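Local coordinates for protein GH26C (Muricauda sp. MAR_2010_75, PDB 6Q78) that probably hydrolyses internal beta-1,4-mannosidic linkages in mannans, acting as a family 26 endo-beta-mannanase, at residues Phe148-Trp158 with Gly212-Arg223. Sequence-based numbering, arbitrary orientation.
Sequences FDMGLVNVFCW and GSNGALVPIIFR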
ATOM      1  N   PHE A 148      11.793  -6.767   6.846  1.00  7.08           N
ATOM      2  CA  PHE A 148      12.976  -6.106   6.313  1.00  7.29           C
ATOM      3  C   PHE A 148      14.200  -7.013   6.421  1.00  7.77           C
ATOM      4  O   PHE A 148      15.014  -7.085   5.488  1.00  9.79           O
ATOM      5  CB  PHE A 148      13.214  -4.800   7.078  1.00  7.28           C
ATOM      6  CG  PHE A 148      14.442  -4.067   6.650  1.00  7.60           C
ATOM      7  CD1 PHE A 148      14.473  -3.407   5.432  1.00  8.65           C
ATOM      8  CD2 PHE A 148      15.565  -4.065   7.455  1.00  9.45           C
ATOM      9  CE1 PHE A 148      15.601  -2.722   5.035  1.00 10.41           C
ATOM     10  CE2 PHE A 148      16.716  -3.381   7.071  1.00 12.26           C
ATOM     11  CZ  PHE A 148      16.713  -2.698   5.850  1.00 11.42           C
ATOM     12  N   ASP A 149      14.359  -7.713   7.560  1.00  7.99           N
ATOM     13  CA  ASP A 149      15.518  -8.611   7.695  1.00  8.52           C
ATOM     14  C   ASP A 149      15.516  -9.698   6.631  1.00  8.63           C
ATOM     15  O   ASP A 149      16.585 -10.199   6.261  1.00 10.23           O
ATOM     16  CB  ASP A 149      15.540  -9.268   9.078  1.00  9.78           C
ATOM     17  CG  ASP A 149      15.985  -8.334  10.202  1.00 17.61           C
ATOM     18  OD1 ASP A 149      16.452  -7.207   9.916  1.00 13.78           O
ATOM     19  OD2 ASP A 149      15.876  -8.771  11.393  1.00 14.38           O
ATOM     20  N   MET A 150      14.342 -10.109   6.150  1.00  8.31           N
ATOM     21  CA  MET A 150      14.226 -11.118   5.098  1.00  8.46           C
ATOM     22  C   MET A 150      14.275 -10.507   3.700  1.00  8.35           C
ATOM     23  O   MET A 150      14.286 -11.262   2.700  1.00  8.55           O
ATOM     24  CB  MET A 150      12.923 -11.921   5.297  1.00  8.30           C
ATOM     25  CG  MET A 150      12.968 -12.707   6.599  1.00 10.87           C
ATOM     26  SD  MET A 150      11.608 -13.894   6.758  1.00 15.28           S
ATOM     27  CE  MET A 150      10.234 -12.804   6.606  1.00 15.27           C
ATOM     28  N   GLY A 151      14.320  -9.172   3.616  1.00  8.11           N
ATOM     29  CA  GLY A 151      14.401  -8.471   2.349  1.00  8.07           C
ATOM     30  C   GLY A 151      13.085  -8.040   1.747  1.00  7.67           C
ATOM     31  O   GLY A 151      13.082  -7.496   0.633  1.00  8.97           O
ATOM     32  N   LEU A 152      11.969  -8.306   2.411  1.00  7.89           N
ATOM     33  CA  LEU A 152      10.674  -7.912   1.878  1.00  8.31           C
ATOM     34  C   LEU A 152      10.547  -6.403   1.854  1.00  6.83           C
ATOM     35  O   LEU A 152      11.239  -5.682   2.576  1.00  7.39           O
ATOM     36  CB  LEU A 152       9.533  -8.445   2.743  1.00  9.23           C
ATOM     37  CG  LEU A 152       9.125  -9.919   2.600  1.00  9.52           C
ATOM     38  CD1 LEU A 152      10.244 -10.888   2.902  1.00 11.00           C
ATOM     39  CD2 LEU A 152       7.920 -10.182   3.476  1.00  6.96           C
ATOM     40  N   VAL A 153       9.617  -5.930   1.011  1.00  7.03           N
ATOM     41  CA  VAL A 153       9.201  -4.529   0.964  1.00  6.48           C
ATOM     42  C   VAL A 153       8.070  -4.337   1.968  1.00  6.18           C
ATOM     43  O   VAL A 153       7.201  -5.188   2.105  1.00  6.91           O
ATOM     44  CB  VAL A 153       8.736  -4.204  -0.460  1.00  8.00           C
ATOM     45  CG1 VAL A 153       8.179  -2.803  -0.577  1.00  8.07           C
ATOM     46  CG2 VAL A 153       9.869  -4.419  -1.468  1.00 10.76           C
ATOM     47  N   ASN A 154       8.046  -3.183   2.647  1.00  7.48           N
ATOM     48  CA  ASN A 154       6.986  -2.833   3.606  1.00  7.57           C
ATOM     49  C   ASN A 154       6.188  -1.638   3.104  1.00  7.80           C
ATOM     50  O   ASN A 154       6.767  -0.606   2.760  1.00  7.21           O
ATOM     51  CB  ASN A 154       7.581  -2.470   4.978  1.00  7.36           C
ATOM     52  CG  ASN A 154       8.037  -3.672   5.767  1.00  6.75           C
ATOM     53  OD1 ASN A 154       7.215  -4.398   6.349  1.00  8.17           O
ATOM     54  ND2 ASN A 154       9.340  -3.900   5.806  1.00  8.59           N
ATOM     55  N   VAL A 155       4.864  -1.769   3.104  1.00  5.91           N
ATOM     56  CA  VAL A 155       3.944  -0.694   2.742  1.00  5.55           C
ATOM     57  C   VAL A 155       3.006  -0.459   3.924  1.00  7.45           C
ATOM     58  O   VAL A 155       2.489  -1.423   4.499  1.00  8.54           O
ATOM     59  CB  VAL A 155       3.152  -1.051   1.468  1.00  7.34           C
ATOM     60  CG1 VAL A 155       2.310   0.165   1.034  1.00  9.93           C
ATOM     61  CG2 VAL A 155       4.073  -1.498   0.364  1.00 15.64           C
ATOM     62  N   PHE A 156       2.785   0.812   4.290  1.00  6.40           N
ATOM     63  CA  PHE A 156       1.789   1.181   5.301  1.00  5.39           C
ATOM     64  C   PHE A 156       0.679   2.026   4.708  1.00  6.43           C
ATOM     65  O   PHE A 156       0.958   3.050   4.061  1.00  7.87           O
ATOM     66  CB  PHE A 156       2.400   2.048   6.407  1.00  5.69           C
ATOM     67  CG  PHE A 156       3.075   1.281   7.513  1.00  6.34           C
ATOM     68  CD1 PHE A 156       4.311   0.647   7.292  1.00  7.98           C
ATOM     69  CD2 PHE A 156       2.475   1.177   8.757  1.00  6.23           C
ATOM     70  CE1 PHE A 156       4.959  -0.054   8.326  1.00  7.96           C
ATOM     71  CE2 PHE A 156       3.140   0.503   9.808  1.00  6.19           C
ATOM     72  CZ  PHE A 156       4.382  -0.102   9.582  1.00  6.05           C
ATOM     73  N   CYS A 157      -0.564   1.623   4.963  1.00  5.64           N
ATOM     74  CA  CYS A 157      -1.724   2.485   4.777  1.00  5.62           C
ATOM     75  C   CYS A 157      -2.084   3.053   6.149  1.00  6.44           C
ATOM     76  O   CYS A 157      -1.383   2.817   7.143  1.00  6.67           O
ATOM     77  CB  CYS A 157      -2.881   1.731   4.105  1.00  6.43           C
ATOM     78  SG  CYS A 157      -3.528   0.347   5.109  1.00  9.77           S
ATOM     79  N   TRP A 158      -3.158   3.852   6.214  1.00  5.89           N
ATOM     80  CA  TRP A 158      -3.524   4.519   7.464  1.00  5.93           C
ATOM     81  C   TRP A 158      -5.039   4.653   7.532  1.00  6.83           C
ATOM     82  O   TRP A 158      -5.615   5.607   6.979  1.00  6.66           O
ATOM     83  CB  TRP A 158      -2.852   5.877   7.515  1.00  8.19           C
ATOM     84  CG  TRP A 158      -3.033   6.580   8.829  1.00  7.66           C
ATOM     85  CD1 TRP A 158      -3.449   6.028  10.024  1.00  7.78           C
ATOM     86  CD2 TRP A 158      -2.727   7.947   9.112  1.00  6.35           C
ATOM     87  NE1 TRP A 158      -3.452   6.993  11.029  1.00  7.24           N
ATOM     88  CE2 TRP A 158      -3.001   8.175  10.487  1.00  6.53           C
ATOM     89  CE3 TRP A 158      -2.278   9.007   8.332  1.00  6.57           C
ATOM     90  CZ2 TRP A 158      -2.796   9.410  11.084  1.00  7.42           C
ATOM     91  CZ3 TRP A 158      -2.107  10.255   8.934  1.00  9.99           C
ATOM     92  CH2 TRP A 158      -2.361  10.437  10.283  1.00  8.89           C
ATOM     93  N   GLY A 212      16.695  -2.248  11.308  1.00 10.58           N
ATOM     94  CA  GLY A 212      16.847  -3.662  10.991  1.00 10.24           C
ATOM     95  C   GLY A 212      18.024  -4.290  11.719  1.00 15.44           C
ATOM     96  O   GLY A 212      18.822  -3.628  12.393  1.00 13.13           O
ATOM     97  N   SER A 213      18.117  -5.614  11.589  1.00 13.53           N
ATOM     98  CA  SER A 213      19.232  -6.317  12.214  1.00 14.93           C
ATOM     99  C   SER A 213      20.569  -5.870  11.653  1.00 19.20           C
ATOM    100  O   SER A 213      21.590  -6.007  12.345  1.00 20.56           O
ATOM    101  CB  SER A 213      19.046  -7.849  12.123  1.00 13.46           C
ATOM    102  OG  SER A 213      17.956  -8.288  12.893  1.00 17.80           O
ATOM    103  N   ASN A 214      20.585  -5.318  10.439  1.00 15.92           N
ATOM    104  CA  ASN A 214      21.805  -4.805   9.832  1.00 17.48           C
ATOM    105  C   ASN A 214      22.161  -3.397  10.294  1.00 16.17           C
ATOM    106  O   ASN A 214      23.192  -2.872   9.876  1.00 18.64           O
ATOM    107  CB  ASN A 214      21.720  -4.879   8.297  1.00 16.14           C
ATOM    108  CG  ASN A 214      20.756  -3.860   7.695  1.00 22.95           C
ATOM    109  OD1 ASN A 214      19.995  -3.181   8.402  1.00 17.25           O
ATOM    110  ND2 ASN A 214      20.759  -3.772   6.373  1.00 29.16           N
ATOM    111  N   GLY A 215      21.340  -2.775  11.143  1.00 13.05           N
ATOM    112  CA  GLY A 215      21.637  -1.448  11.639  1.00 14.71           C
ATOM    113  C   GLY A 215      21.090  -0.307  10.808  1.00 14.54           C
ATOM    114  O   GLY A 215      21.220   0.850  11.216  1.00 17.50           O
ATOM    115  N   ALA A 216      20.464  -0.586   9.671  1.00 13.39           N
ATOM    116  CA  ALA A 216      19.906   0.464   8.836  1.00 10.22           C
ATOM    117  C   ALA A 216      18.433   0.701   9.187  1.00 12.75           C
ATOM    118  O   ALA A 216      17.719  -0.215   9.608  1.00 11.58           O
ATOM    119  CB  ALA A 216      19.934   0.042   7.361  1.00 14.47           C
ATOM    120  N   LEU A 217      17.966   1.923   8.936  1.00 10.87           N
ATOM    121  CA  LEU A 217      16.533   2.201   9.010  1.00  8.75           C
ATOM    122  C   LEU A 217      15.755   1.458   7.924  1.00  8.87           C
ATOM    123  O   LEU A 217      16.172   1.376   6.766  1.00  9.69           O
ATOM    124  CB  LEU A 217      16.265   3.714   8.891  1.00 11.17           C
ATOM    125  CG  LEU A 217      16.764   4.551  10.073  1.00 13.72           C
ATOM    126  CD1 LEU A 217      16.557   6.046   9.823  1.00 19.39           C
ATOM    127  CD2 LEU A 217      16.005   4.126  11.313  1.00 24.31           C
ATOM    128  N   VAL A 218      14.587   0.945   8.294  1.00  9.48           N
ATOM    129  CA  VAL A 218      13.727   0.207   7.374  1.00  9.49           C
ATOM    130  C   VAL A 218      13.008   1.203   6.470  1.00  7.93           C
ATOM    131  O   VAL A 218      12.212   2.024   6.972  1.00  8.56           O
ATOM    132  CB  VAL A 218      12.670  -0.600   8.144  1.00  8.26           C
ATOM    133  CG1 VAL A 218      11.722  -1.297   7.154  1.00  7.91           C
ATOM    134  CG2 VAL A 218      13.344  -1.596   9.090  1.00 12.07           C
ATOM    135  N   PRO A 219      13.193   1.167   5.147  1.00  7.20           N
ATOM    136  CA  PRO A 219      12.374   2.035   4.281  1.00  7.74           C
ATOM    137  C   PRO A 219      10.938   1.564   4.286  1.00  8.21           C
ATOM    138  O   PRO A 219      10.672   0.365   4.219  1.00  9.37           O
ATOM    139  CB  PRO A 219      13.004   1.864   2.888  1.00 10.49           C
ATOM    140  CG  PRO A 219      14.429   1.358   3.200  1.00  8.33           C
ATOM    141  CD  PRO A 219      14.242   0.460   4.389  1.00  7.81           C
ATOM    142  N   ILE A 220      10.006   2.517   4.390  1.00  7.40           N
ATOM    143  CA  ILE A 220       8.612   2.139   4.237  1.00  8.51           C
ATOM    144  C   ILE A 220       7.957   2.978   3.155  1.00  8.04           C
ATOM    145  O   ILE A 220       8.297   4.151   2.948  1.00  8.40           O
ATOM    146  CB  ILE A 220       7.823   2.217   5.553  1.00  9.98           C
ATOM    147  CG1 ILE A 220       7.714   3.641   6.051  1.00  9.28           C
ATOM    148  CG2 ILE A 220       8.398   1.254   6.644  1.00  9.46           C
ATOM    149  CD1 ILE A 220       6.617   3.801   7.089  1.00 11.15           C
ATOM    150  N   ILE A 221       6.987   2.369   2.484  1.00  7.61           N
ATOM    151  CA  ILE A 221       6.115   3.091   1.557  1.00  6.71           C
ATOM    152  C   ILE A 221       4.877   3.509   2.330  1.00  7.30           C
ATOM    153  O   ILE A 221       4.191   2.670   2.911  1.00  9.58           O
ATOM    154  CB  ILE A 221       5.741   2.197   0.371  1.00  6.59           C
ATOM    155  CG1 ILE A 221       7.006   1.765  -0.405  1.00  8.13           C
ATOM    156  CG2 ILE A 221       4.696   2.905  -0.504  1.00  6.85           C
ATOM    157  CD1 ILE A 221       6.755   0.691  -1.396  1.00 11.22           C
ATOM    158  N   PHE A 222       4.625   4.806   2.393  1.00  7.08           N
ATOM    159  CA  PHE A 222       3.495   5.356   3.130  1.00  5.88           C
ATOM    160  C   PHE A 222       2.423   5.776   2.118  1.00  8.01           C
ATOM    161  O   PHE A 222       2.694   6.568   1.183  1.00  7.45           O
ATOM    162  CB  PHE A 222       3.994   6.552   3.950  1.00  6.04           C
ATOM    163  CG  PHE A 222       2.922   7.265   4.758  1.00  7.92           C
ATOM    164  CD1 PHE A 222       2.886   8.662   4.788  1.00  7.02           C
ATOM    165  CD2 PHE A 222       2.037   6.566   5.558  1.00 11.62           C
ATOM    166  CE1 PHE A 222       1.966   9.337   5.592  1.00  9.54           C
ATOM    167  CE2 PHE A 222       1.077   7.254   6.329  1.00 11.17           C
ATOM    168  CZ  PHE A 222       1.090   8.626   6.348  1.00  7.60           C
ATOM    169  N   ARG A 223       1.217   5.194   2.270  1.00  6.87           N
ATOM    170  CA  ARG A 223       0.100   5.342   1.322  1.00  6.04           C
ATOM    171  C   ARG A 223      -1.107   5.915   2.046  1.00  6.09           C
ATOM    172  O   ARG A 223      -2.035   5.167   2.371  1.00  8.33           O
ATOM    173  CB  ARG A 223      -0.231   3.973   0.707  1.00  7.70           C
ATOM    174  CG  ARG A 223      -1.258   4.007  -0.417  1.00  7.58           C
ATOM    175  CD  ARG A 223      -1.348   2.635  -1.077  1.00  6.81           C
ATOM    176  NE  ARG A 223      -1.929   1.629  -0.186  1.00  8.40           N
ATOM    177  CZ  ARG A 223      -3.221   1.289  -0.167  1.00  6.94           C
ATOM    178  NH1 ARG A 223      -4.114   1.869  -0.967  1.00  8.85           N
ATOM    179  NH2 ARG A 223      -3.630   0.330   0.645  1.00  9.73           N
TER
HETATM  180  O   HOH W   1      18.491  -6.178   8.463  1.00 16.56           O
HETATM  181  O   HOH W   2      11.122  -2.331   3.899  1.00 15.99           O
HETATM  182  O   HOH W   3       9.497  -0.738   1.839  1.00 23.36           O
HETATM  183  O   HOH W   4      -4.175   5.160   4.015  1.00  8.67           O
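Two adjacent parallel strands of the TIM barrel, 153-157 and 220-223, pair here, and the end of helix 132-150 meets the loop that leads into strand 220-223. I221 sits at the centre of the pairing: its N donates to N154 O (3.0 Å) and its O takes F156 N at 2.7 Å; R223 N then bonds F156 O. I221 CD1 lies against both V153 CG1 and V155 CG2, whereas F156 CD1 meets I220 CD1 (3.9 Å). Before the pairing starts, two waters join N154 N and ND2 to P219 O. With CG anti to the backbone N (chi1 178°), the F148 ring reaches the loop, where V218 CG2 covers one face in a CH-pi contact, P219 CD touches CE1 (3.5 Å) and N214 OD1 lies at the ring edge. Without this ring, as with an alanine here, V218 CG2 would probably lose the face it packs on and a gap would open beside P219. The D149 carboxylate grips S213 twice: the backbone N meets OD1 (2.8 Å) on its syn side, OG reaches OD2 (2.6 Å) from above the carboxylate plane. Helix 132-150 packs on N154, F156 and V218, strand 112-116 pairs beyond 153-157, and R223 forms salt bridges to E335 and D297 on later barrel strands.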